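Local coordinates for protein kinase domain-containing protein (Chaetomium thermophilum, PDB 6Z3U) that is the CDK7-type kinase of the CAK complex, probably phosphorylating serine and threonine with ATP, including the RNA polymerase II C-terminal repeats, at residues B[186-192]-B[289-293]; B[148-154]-B[206-211]. One frame throughout, in Å; residues are numbered along the deposited sequence.

In the fold
The segments alternate along the chain in the order 148-154, 186-192, 206-211 and 289-293, all within the protein kinase domain. Helix 194-213 of the C-terminal lobe relates the two contacts. Interaction 1 lies by its N-terminal end, where the loop 186-192 leads into the helix and Leu289 packs on Ile197, while interaction 2 uses its last turns. Their centres are about 26 Å apart and their nearest atoms about 12 Å. Interaction 1 joins the C-terminal end of helix 276-291 to the loop between helices 180-185 and 194-213, away from the annotated sites. Interaction 2 ties the loop after helix 136-148, part of the N-terminal lobe, to helix 194-213, and thus couples the two lobes of the kinase.

Interaction 1. Residues B[186-192]-B[289-293]; sequences DVERVRY and LIIRS
The guanidinium of Arg292 meets the carbonyl of Val190 end-on, and this pairing carries the polar part of the contact. NH2 donates to Val190 O at 2.8 Å and NH1 to the same oxygen at 3.0 Å, both reaching it from one face of the carbonyl plane, with the oxygen lying in the guanidinium plane. With NE bonded as well to Ile184 O, at the end of helix 180-185, the guanidinium is held from two directions and its rotation is restricted. NH1 also comes within 2.8 Å of Asp186 O.

Packing on the flat group is two-sided: CA of Val187 covers one face near the rim, and CE2 of Tyr192 lies over the other, the ring and guanidinium planes 43° apart. A chi1 of 71° puts the Tyr192 ring between its own backbone N and carbonyl carbon, and from there it reaches over the guanidinium. Tyr192 also directs its hydroxyl at the carbonyl of Leu289, but the modelled position of OH is doubtful.

Like charges meet where Arg191 NH1 approaches Arg292 NH2 at 3.1 Å, two donors with no bond between them. The Arg191 chain, bent at chi2 and chi3, turns back to place NH1 and NH2 on Val187 O, which is likely to offset some of the repulsion.

The contact thus joins the end of helix 276-291 to the connection between helices 180-185 and 194-213, with Tyr192 set edge-to-face against Trp200 of the latter.

Interaction 2. Residues B[148-154]-B[206-211]; sequences LRGHPNI and RAVWWC
His151 and Trp210 form an offset stack, the imidazole over the five-membered ring of the indole with centroids 4.6 Å apart and planes at 17°. The histidine belongs to the HPNI sequence of the αC-β4 loop, the kinase element that follows helix 136-148 and here docks on helix 194-213. CB of Trp210 lies over one face of the imidazole, Pro152 CD over the opposite face, and Arg206 CB at the edge. On the indole, His151 CB sits over a face, 3.7 Å from the five-membered ring centroid, so each side chain gives the other a CH-pi contact. The Trp210 edge meets Leu148 O and Ile154 CG1. With CG anti to the backbone N (chi1 -178°), the indole extends from the helix toward the loop and carries its N-H to the carbonyl of Leu148.

Apolar groups fill in beside the stack. Leu148 CD2 touches Trp210 CD1 at 3.7 Å, while its other branch, CD1, meets Cys211 SG. Ile154 CD1 packs against Ala207 CB at 3.8 Å and also reaches Cys211 SG. Asn153 ND2 donates to Glu233 OE2 and Val234 O. Phe6 of the RING-type subunit, MAT1, meets the ring of Trp209, and Met9 of that subunit packs on His151.

Cutting His151 back to an alanine, which keeps CB but not the stacked imidazole, would probably open a gap between Trp210 CB and Pro152 CD and leave Asn153 N without its side-chain acceptor. That acceptor is ND1, 3.2 Å from Asn153 N, which approaches tilted out of the imidazole plane. Trp210 NE1 donates to Leu148 O at 3.1 Å with an N-H...O angle of 155°, the oxygen close to the indole plane.

Interaction 1. Residues B[186-192]-B[289-293]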
loop_
_atom_site.group_PDB
_atom_site.type_symbol
_atom_site.label_atom_id
_atom_site.label_comp_id
_atom_site.label_asym_id
_atom_site.label_seq_id
_atom_site.Cartn_x
_atom_site.Cartn_y
_atom_site.Cartn_z
ATOM N N ASP B 186 33.061 -8.520 -3.824
ATOM C CA ASP B 186 34.020 -9.598 -3.567
ATOM C C ASP B 186 34.774 -9.923 -4.858
ATOM O O ASP B 186 34.606 -10.972 -5.481
ATOM C CB ASP B 186 33.305 -10.823 -3.011
ATOM C CG ASP B 186 34.255 -11.815 -2.362
ATOM O OD1 ASP B 186 33.785 -12.630 -1.533
ATOM O OD2 ASP B 186 35.473 -11.750 -2.644
ATOM N N VAL B 187 35.635 -8.982 -5.252
ATOM C CA VAL B 187 36.378 -9.131 -6.494
ATOM C C VAL B 187 37.462 -10.191 -6.380
ATOM O O VAL B 187 37.886 -10.754 -7.395
ATOM C CB VAL B 187 36.993 -7.779 -6.905
ATOM C CG1 VAL B 187 37.889 -7.944 -8.121
ATOM C CG2 VAL B 187 35.899 -6.763 -7.179
ATOM N N GLU B 188 37.922 -10.490 -5.169
ATOM C CA GLU B 188 39.034 -11.421 -5.026
ATOM C C GLU B 188 38.590 -12.875 -5.136
ATOM O O GLU B 188 39.341 -13.701 -5.664
ATOM C CB GLU B 188 39.743 -11.169 -3.693
ATOM C CG GLU B 188 41.076 -11.879 -3.526
ATOM C CD GLU B 188 40.935 -13.258 -2.916
ATOM O OE1 GLU B 188 41.327 -14.248 -3.569
ATOM O OE2 GLU B 188 40.464 -13.345 -1.762
ATOM N N ARG B 189 37.386 -13.208 -4.674
ATOM C CA ARG B 189 36.955 -14.598 -4.578
ATOM C C ARG B 189 35.747 -14.954 -5.433
ATOM O O ARG B 189 35.613 -16.119 -5.810
ATOM C CB ARG B 189 36.653 -14.944 -3.108
ATOM C CG ARG B 189 37.825 -14.640 -2.176
ATOM C CD ARG B 189 37.569 -15.030 -0.721
ATOM N NE ARG B 189 36.503 -14.242 -0.107
ATOM C CZ ARG B 189 36.163 -14.312 1.178
ATOM N NH1 ARG B 189 35.178 -13.554 1.645
ATOM N NH2 ARG B 189 36.807 -15.133 1.998
ATOM N N VAL B 190 34.867 -14.007 -5.746
ATOM C CA VAL B 190 33.631 -14.294 -6.470
ATOM C C VAL B 190 33.839 -14.005 -7.950
ATOM O O VAL B 190 34.186 -12.880 -8.330
ATOM C CB VAL B 190 32.452 -13.476 -5.921
ATOM C CG1 VAL B 190 31.264 -13.579 -6.856
ATOM C CG2 VAL B 190 32.068 -13.961 -4.541
ATOM N N ARG B 191 33.586 -15.011 -8.786
ATOM C CA ARG B 191 33.724 -14.909 -10.234
ATOM C C ARG B 191 32.360 -15.107 -10.880
ATOM O O ARG B 191 31.707 -16.132 -10.651
ATOM C CB ARG B 191 34.708 -15.953 -10.767
ATOM C CG ARG B 191 36.136 -15.805 -10.276
ATOM C CD ARG B 191 36.963 -14.959 -11.228
ATOM N NE ARG B 191 36.669 -13.539 -11.083
ATOM C CZ ARG B 191 37.131 -12.779 -10.095
ATOM N NH1 ARG B 191 36.813 -11.496 -10.048
ATOM N NH2 ARG B 191 37.907 -13.302 -9.153
ATOM N N TYR B 192 31.937 -14.142 -11.697
ATOM C CA TYR B 192 30.689 -14.263 -12.440
ATOM C C TYR B 192 30.860 -13.656 -13.825
ATOM O O TYR B 192 31.692 -12.768 -14.033
ATOM C CB TYR B 192 29.511 -13.603 -11.701
ATOM C CG TYR B 192 29.526 -12.091 -11.645
ATOM C CD1 TYR B 192 29.071 -11.330 -12.714
ATOM C CD2 TYR B 192 29.961 -11.425 -10.506
ATOM C CE1 TYR B 192 29.068 -9.951 -12.658
ATOM C CE2 TYR B 192 29.964 -10.047 -10.443
ATOM C CZ TYR B 192 29.516 -9.316 -11.522
ATOM O OH TYR B 192 29.514 -7.943 -11.463
ATOM N N LEU B 289 26.781 -4.000 -12.424
ATOM C CA LEU B 289 27.122 -5.414 -12.544
ATOM C C LEU B 289 28.206 -5.630 -13.590
ATOM O O LEU B 289 29.096 -6.469 -13.409
ATOM C CB LEU B 289 25.876 -6.225 -12.891
ATOM C CG LEU B 289 24.986 -6.588 -11.703
ATOM C CD1 LEU B 289 23.596 -6.979 -12.177
ATOM C CD2 LEU B 289 25.615 -7.714 -10.900
ATOM N N ILE B 290 28.155 -4.873 -14.688
ATOM C CA ILE B 290 29.070 -5.111 -15.799
ATOM C C ILE B 290 30.487 -4.685 -15.435
ATOM O O ILE B 290 31.456 -5.389 -15.746
ATOM C CB ILE B 290 28.570 -4.387 -17.063
ATOM C CG1 ILE B 290 27.263 -5.021 -17.551
ATOM C CG2 ILE B 290 29.632 -4.436 -18.147
ATOM C CD1 ILE B 290 26.547 -4.221 -18.614
ATOM N N ILE B 291 30.639 -3.529 -14.786
ATOM C CA ILE B 291 31.957 -3.030 -14.416
ATOM C C ILE B 291 32.316 -3.331 -12.964
ATOM O O ILE B 291 33.409 -2.959 -12.517
ATOM C CB ILE B 291 32.072 -1.516 -14.685
ATOM C CG1 ILE B 291 31.077 -0.726 -13.834
ATOM C CG2 ILE B 291 31.823 -1.228 -16.153
ATOM C CD1 ILE B 291 31.396 0.755 -13.751
ATOM N N ARG B 292 31.425 -3.981 -12.211
ATOM C CA ARG B 292 31.687 -4.343 -10.814
ATOM C C ARG B 292 32.119 -3.133 -9.991
ATOM O O ARG B 292 32.952 -3.237 -9.085
ATOM C CB ARG B 292 32.724 -5.465 -10.710
ATOM C CG ARG B 292 32.132 -6.842 -10.938
ATOM C CD ARG B 292 33.112 -7.958 -10.621
ATOM N NE ARG B 292 32.919 -8.504 -9.279
ATOM C CZ ARG B 292 33.304 -9.720 -8.900
ATOM N NH1 ARG B 292 33.082 -10.124 -7.659
ATOM N NH2 ARG B 292 33.900 -10.536 -9.761
ATOM N N SER B 293 31.556 -1.973 -10.312
ATOM C CA SER B 293 31.723 -0.775 -9.505
ATOM C C SER B 293 30.601 0.188 -9.858
ATOM O O SER B 293 30.045 0.118 -10.961
ATOM C CB SER B 293 33.093 -0.125 -9.746
ATOM O OG SER B 293 33.065 0.687 -10.905
#

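Interaction 2. Residues B[148-154]-B[206-211]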
loop_
_atom_site.group_PDB
_atom_site.type_symbol
_atom_site.label_atom_id
_atom_site.label_comp_id
_atom_site.label_asym_id
_atom_site.label_seq_id
_atom_site.Cartn_x
_atom_site.Cartn_y
_atom_site.Cartn_z
ATOM N N LEU B 148 2.326 -7.100 -2.518
ATOM C CA LEU B 148 3.111 -7.750 -3.558
ATOM C C LEU B 148 3.344 -9.230 -3.294
ATOM O O LEU B 148 3.949 -9.906 -4.134
ATOM C CB LEU B 148 4.458 -7.039 -3.708
ATOM C CG LEU B 148 4.377 -5.641 -4.314
ATOM C CD1 LEU B 148 5.707 -4.931 -4.164
ATOM C CD2 LEU B 148 3.972 -5.723 -5.779
ATOM N N ARG B 149 2.886 -9.744 -2.158
ATOM C CA ARG B 149 3.126 -11.135 -1.804
ATOM C C ARG B 149 2.682 -12.068 -2.921
ATOM O O ARG B 149 1.640 -11.865 -3.548
ATOM C CB ARG B 149 2.381 -11.452 -0.505
ATOM C CG ARG B 149 1.142 -12.331 -0.643
ATOM C CD ARG B 149 0.546 -12.523 0.737
ATOM N NE ARG B 149 0.825 -13.835 1.306
ATOM C CZ ARG B 149 0.393 -14.227 2.498
ATOM N NH1 ARG B 149 -0.297 -13.389 3.263
ATOM N NH2 ARG B 149 0.682 -15.442 2.943
ATOM N N GLY B 150 3.496 -13.090 -3.174
ATOM C CA GLY B 150 3.209 -14.103 -4.170
ATOM C C GLY B 150 4.211 -14.180 -5.301
ATOM O O GLY B 150 4.227 -15.182 -6.030
ATOM N N HIS B 151 5.052 -13.161 -5.479
ATOM C CA HIS B 151 5.960 -13.240 -6.618
ATOM C C HIS B 151 7.304 -13.819 -6.186
ATOM O O HIS B 151 7.778 -13.529 -5.084
ATOM C CB HIS B 151 6.172 -11.861 -7.233
ATOM C CG HIS B 151 6.828 -11.899 -8.579
ATOM N ND1 HIS B 151 8.190 -11.767 -8.751
ATOM C CD2 HIS B 151 6.307 -12.058 -9.817
ATOM C CE1 HIS B 151 8.477 -11.843 -10.038
ATOM N NE2 HIS B 151 7.353 -12.018 -10.707
ATOM N N PRO B 152 7.949 -14.637 -7.027
ATOM C CA PRO B 152 9.171 -15.325 -6.582
ATOM C C PRO B 152 10.369 -14.409 -6.389
ATOM O O PRO B 152 11.328 -14.813 -5.722
ATOM C CB PRO B 152 9.439 -16.343 -7.703
ATOM C CG PRO B 152 8.178 -16.395 -8.511
ATOM C CD PRO B 152 7.558 -15.048 -8.387
ATOM N N ASN B 153 10.359 -13.207 -6.965
ATOM C CA ASN B 153 11.480 -12.280 -6.861
ATOM C C ASN B 153 11.181 -11.104 -5.936
ATOM O O ASN B 153 11.858 -10.072 -6.011
ATOM C CB ASN B 153 11.868 -11.781 -8.250
ATOM C CG ASN B 153 12.272 -12.908 -9.175
ATOM O OD1 ASN B 153 11.596 -13.188 -10.164
ATOM N ND2 ASN B 153 13.379 -13.566 -8.854
ATOM N N ILE B 154 10.181 -11.234 -5.067
ATOM C CA ILE B 154 9.897 -10.255 -4.025
ATOM C C ILE B 154 9.936 -10.986 -2.691
ATOM O O ILE B 154 9.318 -12.048 -2.544
ATOM C CB ILE B 154 8.533 -9.571 -4.227
ATOM C CG1 ILE B 154 8.451 -8.905 -5.604
ATOM C CG2 ILE B 154 8.299 -8.536 -3.131
ATOM C CD1 ILE B 154 9.255 -7.631 -5.727
ATOM N N ARG B 206 11.900 -8.770 -13.436
ATOM C CA ARG B 206 10.593 -9.317 -13.087
ATOM C C ARG B 206 10.074 -8.709 -11.790
ATOM O O ARG B 206 8.876 -8.431 -11.663
ATOM C CB ARG B 206 10.663 -10.839 -12.969
ATOM C CG ARG B 206 10.833 -11.571 -14.290
ATOM C CD ARG B 206 10.653 -13.074 -14.103
ATOM N NE ARG B 206 10.775 -13.813 -15.356
ATOM C CZ ARG B 206 11.896 -14.378 -15.799
ATOM N NH1 ARG B 206 13.018 -14.302 -15.091
ATOM N NH2 ARG B 206 11.891 -15.024 -16.958
ATOM N N ALA B 207 10.962 -8.467 -10.824
ATOM C CA ALA B 207 10.535 -7.869 -9.563
ATOM C C ALA B 207 9.978 -6.470 -9.786
ATOM O O ALA B 207 8.878 -6.146 -9.327
ATOM C CB ALA B 207 11.700 -7.836 -8.576
ATOM N N VAL B 208 10.722 -5.624 -10.504
ATOM C CA VAL B 208 10.238 -4.270 -10.754
ATOM C C VAL B 208 9.016 -4.299 -11.660
ATOM O O VAL B 208 8.106 -3.476 -11.511
ATOM C CB VAL B 208 11.359 -3.397 -11.343
ATOM C CG1 VAL B 208 10.850 -2.001 -11.637
ATOM C CG2 VAL B 208 12.524 -3.334 -10.385
ATOM N N TRP B 209 8.963 -5.237 -12.608
ATOM C CA TRP B 209 7.756 -5.378 -13.414
ATOM C C TRP B 209 6.557 -5.700 -12.534
ATOM O O TRP B 209 5.478 -5.122 -12.705
ATOM C CB TRP B 209 7.946 -6.464 -14.471
ATOM C CG TRP B 209 6.663 -6.861 -15.147
ATOM C CD1 TRP B 209 6.060 -6.235 -16.199
ATOM C CD2 TRP B 209 5.824 -7.973 -14.808
ATOM N NE1 TRP B 209 4.901 -6.890 -16.538
ATOM C CE2 TRP B 209 4.734 -7.960 -15.699
ATOM C CE3 TRP B 209 5.892 -8.977 -13.838
ATOM C CZ2 TRP B 209 3.719 -8.911 -15.648
ATOM C CZ3 TRP B 209 4.885 -9.921 -13.790
ATOM C CH2 TRP B 209 3.812 -9.882 -14.689
ATOM N N TRP B 210 6.732 -6.609 -11.572
ATOM C CA TRP B 210 5.626 -6.981 -10.697
ATOM C C TRP B 210 5.213 -5.819 -9.801
ATOM O O TRP B 210 4.020 -5.627 -9.534
ATOM C CB TRP B 210 6.014 -8.197 -9.862
ATOM C CG TRP B 210 4.925 -8.679 -8.972
ATOM C CD1 TRP B 210 4.956 -8.755 -7.613
ATOM C CD2 TRP B 210 3.630 -9.140 -9.372
ATOM N NE1 TRP B 210 3.765 -9.245 -7.139
ATOM C CE2 TRP B 210 2.933 -9.490 -8.199
ATOM C CE3 TRP B 210 2.996 -9.294 -10.608
ATOM C CZ2 TRP B 210 1.632 -9.984 -8.226
ATOM C CZ3 TRP B 210 1.704 -9.786 -10.632
ATOM C CH2 TRP B 210 1.037 -10.126 -9.448
ATOM N N CYS B 211 6.182 -5.036 -9.326
ATOM C CA CYS B 211 5.851 -3.850 -8.545
ATOM C C CYS B 211 4.968 -2.907 -9.350
ATOM O O CYS B 211 3.904 -2.482 -8.887
ATOM C CB CYS B 211 7.129 -3.134 -8.110
ATOM S SG CYS B 211 8.074 -3.990 -6.840
#